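Long-range contacts in indole-3-acetic acid-amido synthetase GH3.15 (Arabidopsis thaliana, PDB 6E1Q), which joins glutamine, and possibly cysteine, to the auxin precursor indole-3-butyric acid in an ATP-dependent reaction, and also conjugates the herbicide 2,4-DB: residues F144-R149 and A192-S197; F219-L224 and G303-Y308; S197-L202 and S247-D252. All blocks are in the same frame, centred on the assembly; numbering follows the deposited sequence.

Overall arrangement
All three contacts lie within the N-terminal family region of this adenylating enzyme. Interactions 1 and 3 are neighbours, with centres about 10 Å apart. They share Ser197 and both use helix 194-207. Gln196 OE1 accepts from Asp252 N and, weakly, from Thr251 N. Interaction 2 lies nearer the middle of the chain. Its centre is about 19 Å from that of interaction 1, and Phe144 packs on Phe223 between them. Along the chain, interaction 1 closes at Ser197, where interaction 3 opens; the segments of interactions 2 and 3 alternate. The set runs from the ATP-binding neighbourhood at interaction 2, past the Tyr145 side of the ligand pocket, to the disulfide-linked outer region at interaction 3.

Interaction 1. Residues F144-R149 and A192-S197; sequences FYFVTR and ADTTQS. With CFA ((2,4-dichlorophenoxy)acetic acid), chain C.
Phe146 carries the contact by laying one face of its ring against Ser197, while Thr194 touches it obliquely. Ser197 CB stands 4.1 Å from the centroid of the Phe146 ring, 15° off the normal, in a CH-pi contact. Ser197 is modelled in two conformers; in the one described, OG lies over the centre of the same face, so that placement is tentative. Thr194 CB is 3.9 Å from Phe146 CE1. The ring gets there because CG of Phe146 is tucked between the backbone N and the carbonyl carbon (chi1 47°). Further along, methyl meets methyl. Thr148 CG2 and Thr194 CG2 are only 3.5 Å apart, a tight fit. At the far end Thr148 O rests on Ala192 CA at 3.7 Å.

The next shell fixes the start of the helix. Asp193 is its N-cap and takes a weak bond from Thr195 N to OD1. The other oxygen, Asp193 OD2, accepts from Gln196 NE2 at 2.9 Å, nearly straight at 170°. The donor lies above the carboxylate plane, while OD2 is almost in the plane of the amide.

The loop also reaches the bound (2,4-dichlorophenoxy)acetic acid, whose CL4 touches Tyr145 CD1 at 3.5 Å. Residues 144-149 thus have Tyr145 on the ligand pocket and Phe146 on the helix. They follow strand 140-143 and lead to strand 151-152. Helix 194-207 covers Phe146 through Met198 and Gln201, helix 162-172 packs on Tyr145, and helix 220-243 packs on Phe144.

Interaction 2. Residues F219-L224 and G303-Y308; sequences FASSFL and GTMAQY
Met305 reaches from the 3-10 turn 304-307 to the start of helix 220-243. Met305 CB rests on Ala220 CB at 4.3 Å. Met305 CG then passes Phe219 CB at 4.0 Å. The chain bends at chi2 (-55°), which turns the sulfur back onto the helix start. There Met305 SD lies 3.3 Å from Ser221 OG. The methyl, Met305 CE, goes on to Phe219 CG at 3.7 Å, meeting that ring obliquely. The sulfur also makes a Met-aromatic contact with the Phe219 ring.

This is the junction where strand 212-217 runs into helix 220-243, in the N-terminal family region, part of the ANL clan. The turn follows Thr302, which binds ATP, and Phe219 lies near Ser98, another ATP-binding residue.

Tyr308 meets Ser221 through its ring: Ser221 CB sits over the centre of the Tyr308 ring, 3.7 Å from the centroid, a CH-pi contact. Leu224 CD1 meets Tyr308 CD1 at 3.6 Å. A water is held by Tyr308 OH and, weakly, by Ser221 OG. An alanine at Tyr308 is likely to leave Ser221 and Leu224 facing a gap and this water without its closer partner. Tyr308 OH also bonds weakly to Asp464 and Thr557.

Interaction 3. Residues S197-L202 and S247-D252; sequences SMYCQL and SDWITD
Helix residues 197-202 lie beside a type I beta turn from Ser247 to Ile250, with the CA atoms of Cys200 and Ile250 8.4 Å apart. The gap is filled by side chains, above all by Tyr199. Its CG is anti to the backbone N (chi1 -175°), which carries the ring out from the helix to the turn. Trp249 comes to this ring edge first, with Trp249 CZ2 3.7 Å from Tyr199 CD2. The atom lies over one face of the tyrosine, offset toward the rim. The two rings form a T-shaped pair, with centroids 5.2 Å apart and planes at 71°.

Ile250 approaches from another direction and crosses the tyrosine at about a right angle. Ile250 CD1 is close, 3.3 Å from Tyr199 CD1, and also lies near CE1. The other branch goes to the cysteine, with Ile250 CG2 3.8 Å from Cys200 SG. Ile250 therefore straddles two successive residues of the helix.

At the hydroxyl end of the ring, Tyr199 OH lies 3.4 Å from Ser247 OG. The firm partners of these polar groups are on helix 220-243. Tyr199 OH bonds to Asn240, Ser247 OG to both Glu236 and Asn240, and Trp249 NE1 to Glu236. The turn is closed by the backbone bond from Ile250 N to Ser247 O, 3.2 Å long.

Just past the turn, Asp252 is the N-cap of helix 253-258 and accepts from Cys255 N. Cys255 forms the disulfide with Cys200. The arrangement is structural packing, in which an aromatic pair and a disulfide join helix 194-207 to the loop and short helix that follow helix 220-243.

Interaction 1. Residues F144-R149 and A192-S197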
loop_
_atom_site.group_PDB
_atom_site.type_symbol
_atom_site.label_atom_id
_atom_site.label_comp_id
_atom_site.label_asym_id
_atom_site.label_seq_id
_atom_site.Cartn_x
_atom_site.Cartn_y
_atom_site.Cartn_z
ATOM N N PHE A 144 12.930 -0.883 2.415
ATOM C CA PHE A 144 12.968 -2.051 1.551
ATOM C C PHE A 144 12.122 -1.730 0.332
ATOM O O PHE A 144 10.896 -1.753 0.379
ATOM C CB PHE A 144 12.478 -3.287 2.293
ATOM C CG PHE A 144 13.336 -3.644 3.473
ATOM C CD1 PHE A 144 14.637 -4.065 3.287
ATOM C CD2 PHE A 144 12.850 -3.533 4.759
ATOM C CE1 PHE A 144 15.439 -4.392 4.360
ATOM C CE2 PHE A 144 13.643 -3.857 5.841
ATOM C CZ PHE A 144 14.947 -4.294 5.632
ATOM N N TYR A 145 12.791 -1.433 -0.767
ATOM C CA TYR A 145 12.106 -1.025 -1.978
ATOM C C TYR A 145 13.097 -1.188 -3.102
ATOM O O TYR A 145 14.228 -0.712 -2.986
ATOM C CB TYR A 145 11.652 0.439 -1.916
ATOM C CG TYR A 145 10.837 0.824 -3.138
ATOM C CD1 TYR A 145 9.483 0.541 -3.192
ATOM C CD2 TYR A 145 11.426 1.435 -4.245
ATOM C CE1 TYR A 145 8.727 0.872 -4.289
ATOM C CE2 TYR A 145 10.666 1.762 -5.370
ATOM C CZ TYR A 145 9.316 1.470 -5.380
ATOM O OH TYR A 145 8.511 1.772 -6.457
ATOM N N PHE A 146 12.683 -1.829 -4.186
ATOM C CA PHE A 146 13.522 -1.745 -5.369
ATOM C C PHE A 146 12.657 -1.893 -6.613
ATOM O O PHE A 146 11.544 -2.412 -6.561
ATOM C CB PHE A 146 14.678 -2.759 -5.333
ATOM C CG PHE A 146 14.278 -4.155 -4.944
ATOM C CD1 PHE A 146 13.668 -5.000 -5.860
ATOM C CD2 PHE A 146 14.562 -4.638 -3.673
ATOM C CE1 PHE A 146 13.327 -6.299 -5.511
ATOM C CE2 PHE A 146 14.217 -5.939 -3.317
ATOM C CZ PHE A 146 13.599 -6.767 -4.237
ATOM N N VAL A 147 13.173 -1.379 -7.725
ATOM C CA VAL A 147 12.461 -1.355 -8.996
ATOM C C VAL A 147 13.205 -2.226 -10.000
ATOM O O VAL A 147 14.441 -2.210 -10.054
ATOM C CB VAL A 147 12.294 0.089 -9.514
ATOM C CG1 VAL A 147 13.618 0.816 -9.496
ATOM C CG2 VAL A 147 11.750 0.078 -10.920
ATOM N N THR A 148 12.450 -2.990 -10.791
ATOM C CA THR A 148 13.018 -3.969 -11.708
ATOM C C THR A 148 12.971 -3.536 -13.166
ATOM O O THR A 148 13.632 -4.169 -13.999
ATOM C CB THR A 148 12.298 -5.318 -11.565
ATOM O OG1 THR A 148 10.948 -5.201 -12.035
ATOM C CG2 THR A 148 12.289 -5.744 -10.110
ATOM N N ARG A 149 12.211 -2.492 -13.491
ATOM C CA ARG A 149 12.187 -1.929 -14.831
ATOM C C ARG A 149 11.447 -0.598 -14.798
ATOM O O ARG A 149 10.709 -0.286 -13.852
ATOM C CB ARG A 149 11.533 -2.880 -15.849
ATOM C CG ARG A 149 10.058 -3.068 -15.618
ATOM C CD ARG A 149 9.361 -3.899 -16.699
ATOM N NE ARG A 149 7.926 -3.639 -16.597
ATOM C CZ ARG A 149 6.963 -4.391 -17.117
ATOM N NH1 ARG A 149 7.259 -5.489 -17.806
ATOM N NH2 ARG A 149 5.694 -4.036 -16.928
ATOM N N ALA A 192 16.933 -5.900 -13.044
ATOM C CA ALA A 192 15.959 -6.935 -13.383
ATOM C C ALA A 192 16.049 -8.134 -12.441
ATOM O O ALA A 192 15.038 -8.803 -12.191
ATOM C CB ALA A 192 16.148 -7.383 -14.834
ATOM N N ASP A 193 17.236 -8.419 -11.912
ATOM C CA ASP A 193 17.424 -9.564 -11.023
ATOM C C ASP A 193 17.026 -9.169 -9.602
ATOM O O ASP A 193 17.802 -8.537 -8.880
ATOM C CB ASP A 193 18.868 -10.043 -11.081
ATOM C CG ASP A 193 19.026 -11.450 -10.564
ATOM O OD1 ASP A 193 18.165 -11.875 -9.767
ATOM O OD2 ASP A 193 20.021 -12.119 -10.930
ATOM N N THR A 194 15.812 -9.545 -9.190
ATOM C CA THR A 194 15.369 -9.210 -7.843
ATOM C C THR A 194 16.159 -9.976 -6.790
ATOM O O THR A 194 16.244 -9.533 -5.642
ATOM C CB THR A 194 13.868 -9.486 -7.669
ATOM O OG1 THR A 194 13.648 -10.900 -7.675
ATOM C CG2 THR A 194 13.073 -8.874 -8.800
ATOM N N THR A 195 16.732 -11.128 -7.149
ATOM C CA THR A 195 17.550 -11.844 -6.181
ATOM C C THR A 195 18.799 -11.046 -5.828
ATOM O O THR A 195 19.167 -10.955 -4.651
ATOM C CB THR A 195 17.902 -13.233 -6.708
ATOM O OG1 THR A 195 16.696 -13.980 -6.869
ATOM C CG2 THR A 195 18.818 -13.988 -5.736
ATOM N N GLN A 196 19.456 -10.443 -6.827
ATOM C CA GLN A 196 20.627 -9.619 -6.542
ATOM C C GLN A 196 20.246 -8.358 -5.788
ATOM O O GLN A 196 20.950 -7.938 -4.858
ATOM C CB GLN A 196 21.350 -9.239 -7.831
ATOM C CG GLN A 196 21.902 -10.417 -8.592
ATOM C CD GLN A 196 22.774 -9.981 -9.742
ATOM O OE1 GLN A 196 23.730 -9.215 -9.566
ATOM N NE2 GLN A 196 22.444 -10.457 -10.932
ATOM N N SER A 197 19.134 -7.733 -6.180
ATOM C CA SER A 197 18.768 -6.471 -5.553
ATOM C C SER A 197 18.368 -6.679 -4.091
ATOM O O SER A 197 18.816 -5.933 -3.210
ATOM C CB SER A 197 17.643 -5.797 -6.345
ATOM O OG SER A 197 16.478 -6.607 -6.326
HETATM C C1 CFA C . 9.775 5.341 5.593
HETATM C C2 CFA C . 8.595 6.163 5.082
HETATM C "C1'" CFA C . 7.800 4.616 3.448
HETATM C "C2'" CFA C . 6.831 3.745 2.967
HETATM C "C3'" CFA C . 7.065 3.043 1.810
HETATM C "C4'" CFA C . 8.252 3.204 1.143
HETATM C "C5'" CFA C . 9.221 4.065 1.599
HETATM CL CL3 CFA C . 5.270 3.485 3.791
HETATM C "C6'" CFA C . 8.988 4.773 2.752
HETATM O O1 CFA C . 10.926 5.848 5.630
HETATM O O2 CFA C . 9.595 4.154 5.949
HETATM O "O1'" CFA C . 7.564 5.331 4.627
HETATM CL CL4 CFA C . 8.520 2.282 -0.336
HETATM O O HOH W 1 15.138 -4.530 -8.444
#

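Interaction 2. Residues F219-L224 and G303-Y308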
loop_
_atom_site.group_PDB
_atom_site.type_symbol
_atom_site.label_atom_id
_atom_site.label_comp_id
_atom_site.label_asym_id
_atom_site.label_seq_id
_atom_site.Cartn_x
_atom_site.Cartn_y
_atom_site.Cartn_z
ATOM N N PHE A 219 4.233 -1.859 1.955
ATOM C CA PHE A 219 3.117 -2.549 2.598
ATOM C C PHE A 219 3.587 -3.436 3.747
ATOM O O PHE A 219 4.727 -3.904 3.767
ATOM C CB PHE A 219 2.367 -3.440 1.607
ATOM C CG PHE A 219 2.221 -2.850 0.234
ATOM C CD1 PHE A 219 1.622 -1.616 0.052
ATOM C CD2 PHE A 219 2.635 -3.560 -0.885
ATOM C CE1 PHE A 219 1.461 -1.081 -1.220
ATOM C CE2 PHE A 219 2.475 -3.034 -2.168
ATOM C CZ PHE A 219 1.890 -1.797 -2.334
ATOM N N ALA A 220 2.662 -3.716 4.677
ATOM C CA ALA A 220 2.912 -4.735 5.698
ATOM C C ALA A 220 3.419 -6.040 5.078
ATOM O O ALA A 220 4.385 -6.634 5.563
ATOM C CB ALA A 220 1.640 -4.995 6.510
ATOM N N SER A 221 2.794 -6.494 3.987
ATOM C CA SER A 221 3.202 -7.764 3.405
ATOM C C SER A 221 4.576 -7.685 2.755
ATOM O O SER A 221 5.219 -8.728 2.567
ATOM C CB SER A 221 2.149 -8.246 2.394
ATOM O OG SER A 221 1.859 -7.267 1.415
ATOM N N SER A 222 5.046 -6.473 2.429
ATOM C CA SER A 222 6.373 -6.324 1.834
ATOM C C SER A 222 7.453 -6.876 2.741
ATOM O O SER A 222 8.454 -7.414 2.257
ATOM C CB SER A 222 6.677 -4.849 1.519
ATOM O OG SER A 222 5.576 -4.215 0.887
ATOM N N PHE A 223 7.275 -6.740 4.057
ATOM C CA PHE A 223 8.275 -7.212 5.007
ATOM C C PHE A 223 8.395 -8.729 5.018
ATOM O O PHE A 223 9.490 -9.255 5.250
ATOM C CB PHE A 223 7.940 -6.709 6.406
ATOM C CG PHE A 223 8.234 -5.262 6.592
ATOM C CD1 PHE A 223 9.537 -4.833 6.750
ATOM C CD2 PHE A 223 7.217 -4.322 6.565
ATOM C CE1 PHE A 223 9.821 -3.506 6.906
ATOM C CE2 PHE A 223 7.496 -2.968 6.732
ATOM C CZ PHE A 223 8.799 -2.561 6.896
ATOM N N LEU A 224 7.303 -9.443 4.736
ATOM C CA LEU A 224 7.347 -10.902 4.752
ATOM C C LEU A 224 8.251 -11.442 3.658
ATOM O O LEU A 224 8.915 -12.465 3.840
ATOM C CB LEU A 224 5.941 -11.475 4.592
ATOM C CG LEU A 224 4.917 -10.752 5.443
ATOM C CD1 LEU A 224 3.510 -11.303 5.179
ATOM C CD2 LEU A 224 5.314 -10.859 6.900
ATOM N N GLY A 303 -6.779 -1.631 5.261
ATOM C CA GLY A 303 -7.423 -2.294 4.139
ATOM C C GLY A 303 -6.986 -3.744 4.050
ATOM O O GLY A 303 -6.921 -4.455 5.055
ATOM N N THR A 304 -6.655 -4.183 2.830
ATOM C CA THR A 304 -6.193 -5.554 2.629
ATOM C C THR A 304 -4.955 -5.854 3.465
ATOM O O THR A 304 -4.770 -6.990 3.917
ATOM C CB THR A 304 -5.911 -5.810 1.141
ATOM O OG1 THR A 304 -5.676 -7.215 0.923
ATOM C CG2 THR A 304 -4.695 -4.975 0.650
ATOM N N MET A 305 -4.128 -4.839 3.738
ATOM C CA MET A 305 -2.892 -5.084 4.468
ATOM C C MET A 305 -3.130 -5.338 5.948
ATOM O O MET A 305 -2.229 -5.850 6.624
ATOM C CB MET A 305 -1.927 -3.912 4.296
ATOM C CG MET A 305 -1.388 -3.761 2.866
ATOM S SD MET A 305 -0.615 -5.323 2.322
ATOM C CE MET A 305 -0.661 -5.112 0.544
ATOM N N ALA A 306 -4.309 -4.981 6.469
ATOM C CA ALA A 306 -4.600 -5.259 7.877
ATOM C C ALA A 306 -4.492 -6.739 8.201
ATOM O O ALA A 306 -4.267 -7.095 9.365
ATOM C CB ALA A 306 -5.998 -4.747 8.253
ATOM N N GLN A 307 -4.633 -7.607 7.193
ATOM C CA GLN A 307 -4.582 -9.046 7.414
ATOM C C GLN A 307 -3.226 -9.505 7.939
ATOM O O GLN A 307 -3.152 -10.517 8.643
ATOM C CB GLN A 307 -4.892 -9.785 6.111
ATOM C CG GLN A 307 -6.334 -9.609 5.618
ATOM C CD GLN A 307 -7.370 -10.268 6.539
ATOM O OE1 GLN A 307 -7.159 -11.378 7.058
ATOM N NE2 GLN A 307 -8.498 -9.588 6.732
ATOM N N TYR A 308 -2.150 -8.802 7.592
ATOM C CA TYR A 308 -0.797 -9.214 7.933
ATOM C C TYR A 308 -0.333 -8.671 9.274
ATOM O O TYR A 308 0.790 -8.971 9.695
ATOM C CB TYR A 308 0.171 -8.773 6.836
ATOM C CG TYR A 308 -0.260 -9.278 5.470
ATOM C CD1 TYR A 308 0.008 -10.583 5.072
ATOM C CD2 TYR A 308 -0.980 -8.450 4.590
ATOM C CE1 TYR A 308 -0.422 -11.053 3.819
ATOM C CE2 TYR A 308 -1.404 -8.900 3.333
ATOM C CZ TYR A 308 -1.130 -10.197 2.955
ATOM O OH TYR A 308 -1.559 -10.640 1.718
HETATM O O HOH W 2 -0.842 -8.592 0.051
#

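Interaction 3. Residues S197-L202 and S247-D252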
loop_
_atom_site.group_PDB
_atom_site.type_symbol
_atom_site.label_atom_id
_atom_site.label_comp_id
_atom_site.label_asym_id
_atom_site.label_seq_id
_atom_site.Cartn_x
_atom_site.Cartn_y
_atom_site.Cartn_z
ATOM N N SER A 197 19.134 -7.733 -6.180
ATOM C CA SER A 197 18.768 -6.471 -5.553
ATOM C C SER A 197 18.368 -6.679 -4.091
ATOM O O SER A 197 18.816 -5.933 -3.210
ATOM C CB SER A 197 17.643 -5.797 -6.345
ATOM O OG SER A 197 16.478 -6.607 -6.326
ATOM N N MET A 198 17.533 -7.687 -3.809
ATOM C CA MET A 198 17.179 -7.958 -2.412
ATOM C C MET A 198 18.420 -8.330 -1.593
ATOM O O MET A 198 18.554 -7.936 -0.424
ATOM C CB MET A 198 16.137 -9.077 -2.344
ATOM C CG MET A 198 15.826 -9.534 -0.915
ATOM S SD MET A 198 14.908 -8.255 0.001
ATOM C CE MET A 198 13.242 -8.576 -0.616
ATOM N N TYR A 199 19.346 -9.075 -2.202
ATOM C CA TYR A 199 20.550 -9.487 -1.486
ATOM C C TYR A 199 21.400 -8.276 -1.099
ATOM O O TYR A 199 21.829 -8.144 0.053
ATOM C CB TYR A 199 21.347 -10.492 -2.338
ATOM C CG TYR A 199 22.571 -11.085 -1.632
ATOM C CD1 TYR A 199 23.773 -10.394 -1.590
ATOM C CD2 TYR A 199 22.505 -12.326 -0.991
ATOM C CE1 TYR A 199 24.894 -10.929 -0.944
ATOM C CE2 TYR A 199 23.614 -12.865 -0.341
ATOM C CZ TYR A 199 24.805 -12.159 -0.321
ATOM O OH TYR A 199 25.917 -12.677 0.315
ATOM N N CYS A 200 21.634 -7.360 -2.043
ATOM C CA CYS A 200 22.514 -6.228 -1.744
ATOM C C CYS A 200 21.880 -5.282 -0.738
ATOM O O CYS A 200 22.566 -4.736 0.136
ATOM C CB CYS A 200 22.865 -5.480 -3.027
ATOM S SG CYS A 200 23.858 -6.489 -4.164
ATOM N N GLN A 201 20.573 -5.061 -0.869
ATOM C CA GLN A 201 19.861 -4.178 0.046
ATOM C C GLN A 201 19.873 -4.719 1.474
ATOM O O GLN A 201 20.024 -3.957 2.434
ATOM C CB GLN A 201 18.442 -3.991 -0.500
ATOM C CG GLN A 201 17.313 -3.918 0.475
ATOM C CD GLN A 201 16.091 -3.268 -0.169
ATOM O OE1 GLN A 201 16.067 -2.062 -0.403
ATOM N NE2 GLN A 201 15.093 -4.083 -0.507
ATOM N N LEU A 202 19.728 -6.035 1.638
ATOM C CA LEU A 202 19.790 -6.611 2.981
ATOM C C LEU A 202 21.226 -6.612 3.512
ATOM O O LEU A 202 21.463 -6.349 4.698
ATOM C CB LEU A 202 19.204 -8.031 2.966
ATOM C CG LEU A 202 17.670 -8.131 3.106
ATOM C CD1 LEU A 202 17.175 -9.553 2.803
ATOM C CD2 LEU A 202 17.221 -7.728 4.509
ATOM N N SER A 247 29.790 -11.759 -2.454
ATOM C CA SER A 247 29.697 -13.022 -3.191
ATOM C C SER A 247 29.780 -12.765 -4.693
ATOM O O SER A 247 29.202 -11.804 -5.210
ATOM C CB SER A 247 28.393 -13.764 -2.858
ATOM O OG SER A 247 28.333 -14.175 -1.498
ATOM N N ASP A 248 30.514 -13.627 -5.402
ATOM C CA ASP A 248 30.850 -13.298 -6.783
ATOM C C ASP A 248 29.708 -13.543 -7.770
ATOM O O ASP A 248 29.847 -13.166 -8.936
ATOM C CB ASP A 248 32.116 -14.048 -7.228
ATOM C CG ASP A 248 31.955 -15.563 -7.225
ATOM O OD1 ASP A 248 30.941 -16.069 -6.708
ATOM O OD2 ASP A 248 32.866 -16.248 -7.754
ATOM N N TRP A 249 28.585 -14.132 -7.347
ATOM C CA TRP A 249 27.429 -14.238 -8.235
ATOM C C TRP A 249 26.647 -12.936 -8.351
ATOM O O TRP A 249 25.687 -12.871 -9.127
ATOM C CB TRP A 249 26.480 -15.354 -7.781
ATOM C CG TRP A 249 25.801 -15.098 -6.437
ATOM C CD1 TRP A 249 26.251 -15.485 -5.199
ATOM C CD2 TRP A 249 24.553 -14.420 -6.210
ATOM N NE1 TRP A 249 25.365 -15.084 -4.225
ATOM C CE2 TRP A 249 24.313 -14.435 -4.819
ATOM C CE3 TRP A 249 23.619 -13.799 -7.049
ATOM C CZ2 TRP A 249 23.187 -13.845 -4.251
ATOM C CZ3 TRP A 249 22.505 -13.223 -6.484
ATOM C CH2 TRP A 249 22.295 -13.252 -5.099
ATOM N N ILE A 250 27.004 -11.905 -7.599
ATOM C CA ILE A 250 26.408 -10.589 -7.793
ATOM C C ILE A 250 27.206 -9.909 -8.897
ATOM O O ILE A 250 28.365 -9.529 -8.701
ATOM C CB ILE A 250 26.397 -9.783 -6.494
ATOM C CG1 ILE A 250 25.399 -10.437 -5.544
ATOM C CG2 ILE A 250 25.955 -8.321 -6.723
ATOM C CD1 ILE A 250 25.871 -10.427 -4.164
ATOM N N THR A 251 26.600 -9.819 -10.080
ATOM C CA THR A 251 27.220 -9.226 -11.257
ATOM C C THR A 251 26.671 -7.846 -11.577
ATOM O O THR A 251 27.248 -7.145 -12.413
ATOM C CB THR A 251 27.015 -10.135 -12.473
ATOM O OG1 THR A 251 25.626 -10.479 -12.573
ATOM C CG2 THR A 251 27.827 -11.410 -12.325
ATOM N N ASP A 252 25.572 -7.451 -10.941
ATOM C CA ASP A 252 24.964 -6.158 -11.218
ATOM C C ASP A 252 25.921 -5.022 -10.889
ATOM O O ASP A 252 26.406 -4.911 -9.758
ATOM C CB ASP A 252 23.685 -5.996 -10.412
ATOM C CG ASP A 252 23.111 -4.615 -10.551
ATOM O OD1 ASP A 252 22.376 -4.371 -11.533
ATOM O OD2 ASP A 252 23.446 -3.763 -9.707
#